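Local coordinates for Thiol:disulfide interchange protein DsbA (Pseudomonas aeruginosa, PDB 4ZL8) that probably introduces disulfide bonds into other periplasmic proteins by passing on its own redox-active disulfide, as a DsbA-type member of the thioredoxin family, at residues Ser17-Ser22 and Met146-Thr151. The protein carries 1 engineered substitution. Sequence-based numbering, arbitrary orientation.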
loop_
_atom_site.group_PDB
_atom_site.type_symbol
_atom_site.label_atom_id
_atom_site.label_comp_id
_atom_site.label_asym_id
_atom_site.label_seq_id
_atom_site.Cartn_x
_atom_site.Cartn_y
_atom_site.Cartn_z
ATOM N N SER A 17 -10.749 8.955 -15.355
ATOM C CA SER A 17 -9.465 8.761 -16.039
ATOM C C SER A 17 -8.739 7.582 -15.385
ATOM O O SER A 17 -8.007 7.777 -14.421
ATOM C CB SER A 17 -8.606 10.021 -15.952
ATOM O OG SER A 17 -9.185 11.112 -16.656
ATOM N N PRO A 18 -8.985 6.358 -15.881
ATOM C CA PRO A 18 -8.297 5.185 -15.341
ATOM C C PRO A 18 -6.784 5.329 -15.415
ATOM O O PRO A 18 -6.239 5.996 -16.301
ATOM C CB PRO A 18 -8.773 4.038 -16.230
ATOM C CG PRO A 18 -10.067 4.503 -16.807
ATOM C CD PRO A 18 -9.950 6.001 -16.936
ATOM N N VAL A 19 -6.121 4.707 -14.456
ATOM C CA VAL A 19 -4.688 4.853 -14.244
ATOM C C VAL A 19 -3.995 3.551 -14.667
ATOM O O VAL A 19 -4.511 2.457 -14.417
ATOM C CB VAL A 19 -4.426 5.142 -12.756
ATOM C CG1 VAL A 19 -2.965 5.342 -12.474
ATOM C CG2 VAL A 19 -5.241 6.381 -12.303
ATOM N N PRO A 20 -2.823 3.649 -15.320
ATOM C CA PRO A 20 -2.120 2.411 -15.679
ATOM C C PRO A 20 -1.766 1.605 -14.444
ATOM O O PRO A 20 -1.533 2.141 -13.370
ATOM C CB PRO A 20 -0.850 2.918 -16.384
ATOM C CG PRO A 20 -1.216 4.309 -16.872
ATOM C CD PRO A 20 -2.155 4.852 -15.838
ATOM N N VAL A 21 -1.697 0.289 -14.623
ATOM C CA VAL A 21 -1.395 -0.617 -13.513
ATOM C C VAL A 21 0.098 -0.969 -13.479
ATOM O O VAL A 21 0.790 -0.879 -14.479
ATOM C CB VAL A 21 -2.244 -1.896 -13.555
ATOM C CG1 VAL A 21 -3.731 -1.551 -13.468
ATOM C CG2 VAL A 21 -1.946 -2.735 -14.806
ATOM N N SER A 22 0.572 -1.384 -12.317
ATOM C CA SER A 22 1.994 -1.606 -12.108
ATOM C C SER A 22 2.510 -2.854 -12.816
ATOM O O SER A 22 3.682 -2.913 -13.192
ATOM C CB SER A 22 2.307 -1.685 -10.609
ATOM O OG SER A 22 1.572 -2.685 -9.949
ATOM N N MET A 146 -2.013 11.034 -6.621
ATOM C CA MET A 146 -2.685 12.149 -7.270
ATOM C C MET A 146 -3.646 11.686 -8.367
ATOM O O MET A 146 -4.760 12.177 -8.484
ATOM C CB MET A 146 -1.655 13.113 -7.854
ATOM C CG MET A 146 -0.806 13.810 -6.787
ATOM S SD MET A 146 0.595 14.730 -7.477
ATOM C CE MET A 146 -0.261 15.853 -8.572
ATOM N N ALA A 147 -3.201 10.728 -9.172
ATOM C CA ALA A 147 -4.040 10.195 -10.244
ATOM C C ALA A 147 -5.250 9.432 -9.709
ATOM O O ALA A 147 -6.308 9.423 -10.327
ATOM C CB ALA A 147 -3.217 9.285 -11.157
ATOM N N TYR A 148 -5.092 8.769 -8.563
ATOM C CA TYR A 148 -6.208 8.078 -7.924
ATOM C C TYR A 148 -7.121 9.055 -7.183
ATOM O O TYR A 148 -8.207 8.651 -6.743
ATOM C CB TYR A 148 -5.704 7.039 -6.920
ATOM C CG TYR A 148 -4.841 5.919 -7.445
ATOM C CD1 TYR A 148 -5.056 5.324 -8.674
ATOM C CD2 TYR A 148 -3.791 5.443 -6.673
ATOM C CE1 TYR A 148 -4.232 4.298 -9.128
ATOM C CE2 TYR A 148 -2.984 4.423 -7.113
ATOM C CZ TYR A 148 -3.215 3.846 -8.337
ATOM O OH TYR A 148 -2.394 2.832 -8.764
ATOM N N GLN A 149 -6.658 10.301 -7.040
ATOM C CA GLN A 149 -7.349 11.343 -6.266
ATOM C C GLN A 149 -7.682 10.862 -4.851
ATOM O O GLN A 149 -8.784 11.056 -4.325
ATOM C CB GLN A 149 -8.580 11.814 -7.015
ATOM C CG GLN A 149 -8.214 12.528 -8.320
ATOM C CD GLN A 149 -9.432 12.918 -9.135
ATOM O OE1 GLN A 149 -10.021 12.087 -9.808
ATOM N NE2 GLN A 149 -9.833 14.166 -9.038
ATOM N N VAL A 150 -6.697 10.244 -4.223
ATOM C CA VAL A 150 -6.863 9.705 -2.893
ATOM C C VAL A 150 -6.494 10.786 -1.894
ATOM O O VAL A 150 -5.481 11.458 -2.068
ATOM C CB VAL A 150 -5.954 8.487 -2.728
ATOM C CG1 VAL A 150 -5.845 8.074 -1.264
ATOM C CG2 VAL A 150 -6.477 7.331 -3.557
ATOM N N THR A 151 -7.312 10.949 -0.853
ATOM C CA THR A 151 -7.083 12.018 0.122
ATOM C C THR A 151 -6.999 11.501 1.549
ATOM O O THR A 151 -7.024 12.282 2.508
ATOM C CB THR A 151 -8.155 13.126 0.044
ATOM O OG1 THR A 151 -9.453 12.558 0.192
ATOM C CG2 THR A 151 -8.064 13.875 -1.292
HETATM O O HOH W 1 -10.356 10.146 -12.645
HETATM O O HOH W 2 -6.604 9.754 -13.025
HETATM O O HOH W 3 -3.112 1.754 -11.031
#
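V19 packs against both the methyl of A147 and the ring of Y148. Its CG2 lies 3.7 Å from A147 CB and also approaches Y148 CD1, at 3.8 Å, while CG1 comes within 3.7 Å of Y148 CE1. CB joins in, also 3.7 Å from Y148 CE1, so the whole branched end of the valine is engaged. With CG1 anti to the backbone N (chi1 -178°) and CG2 beside it, both methyls face the helix end. The valine and tyrosine side chains cross at about a right angle, and CG1 meets the ring obliquely.

Water supplies the polar links. One molecule, in the plane of the Y148 ring at its edge, takes the phenol proton, Y148 OH to water 2.6 Å, and donates to P20 O at 2.8 Å; this fixes a proton direction and tethers the far end of the ring to the loop. A second water lies within bonding distance of both S17 O and A147 O.

Y148 also packs on V30 and L32 of strand 27-33 and on L63 of strand 58-64, which places its ring on the central sheet. Q149 has positive phi (52°), and two backbone bonds run back into the last turn, one of them Q149 N to M146 O at 3.0 Å: a Schellman motif. The loop leading to strand 27-33 thus packs against the Schellman-terminated end of helix 132-148, within the thioredoxin fold of DsbA.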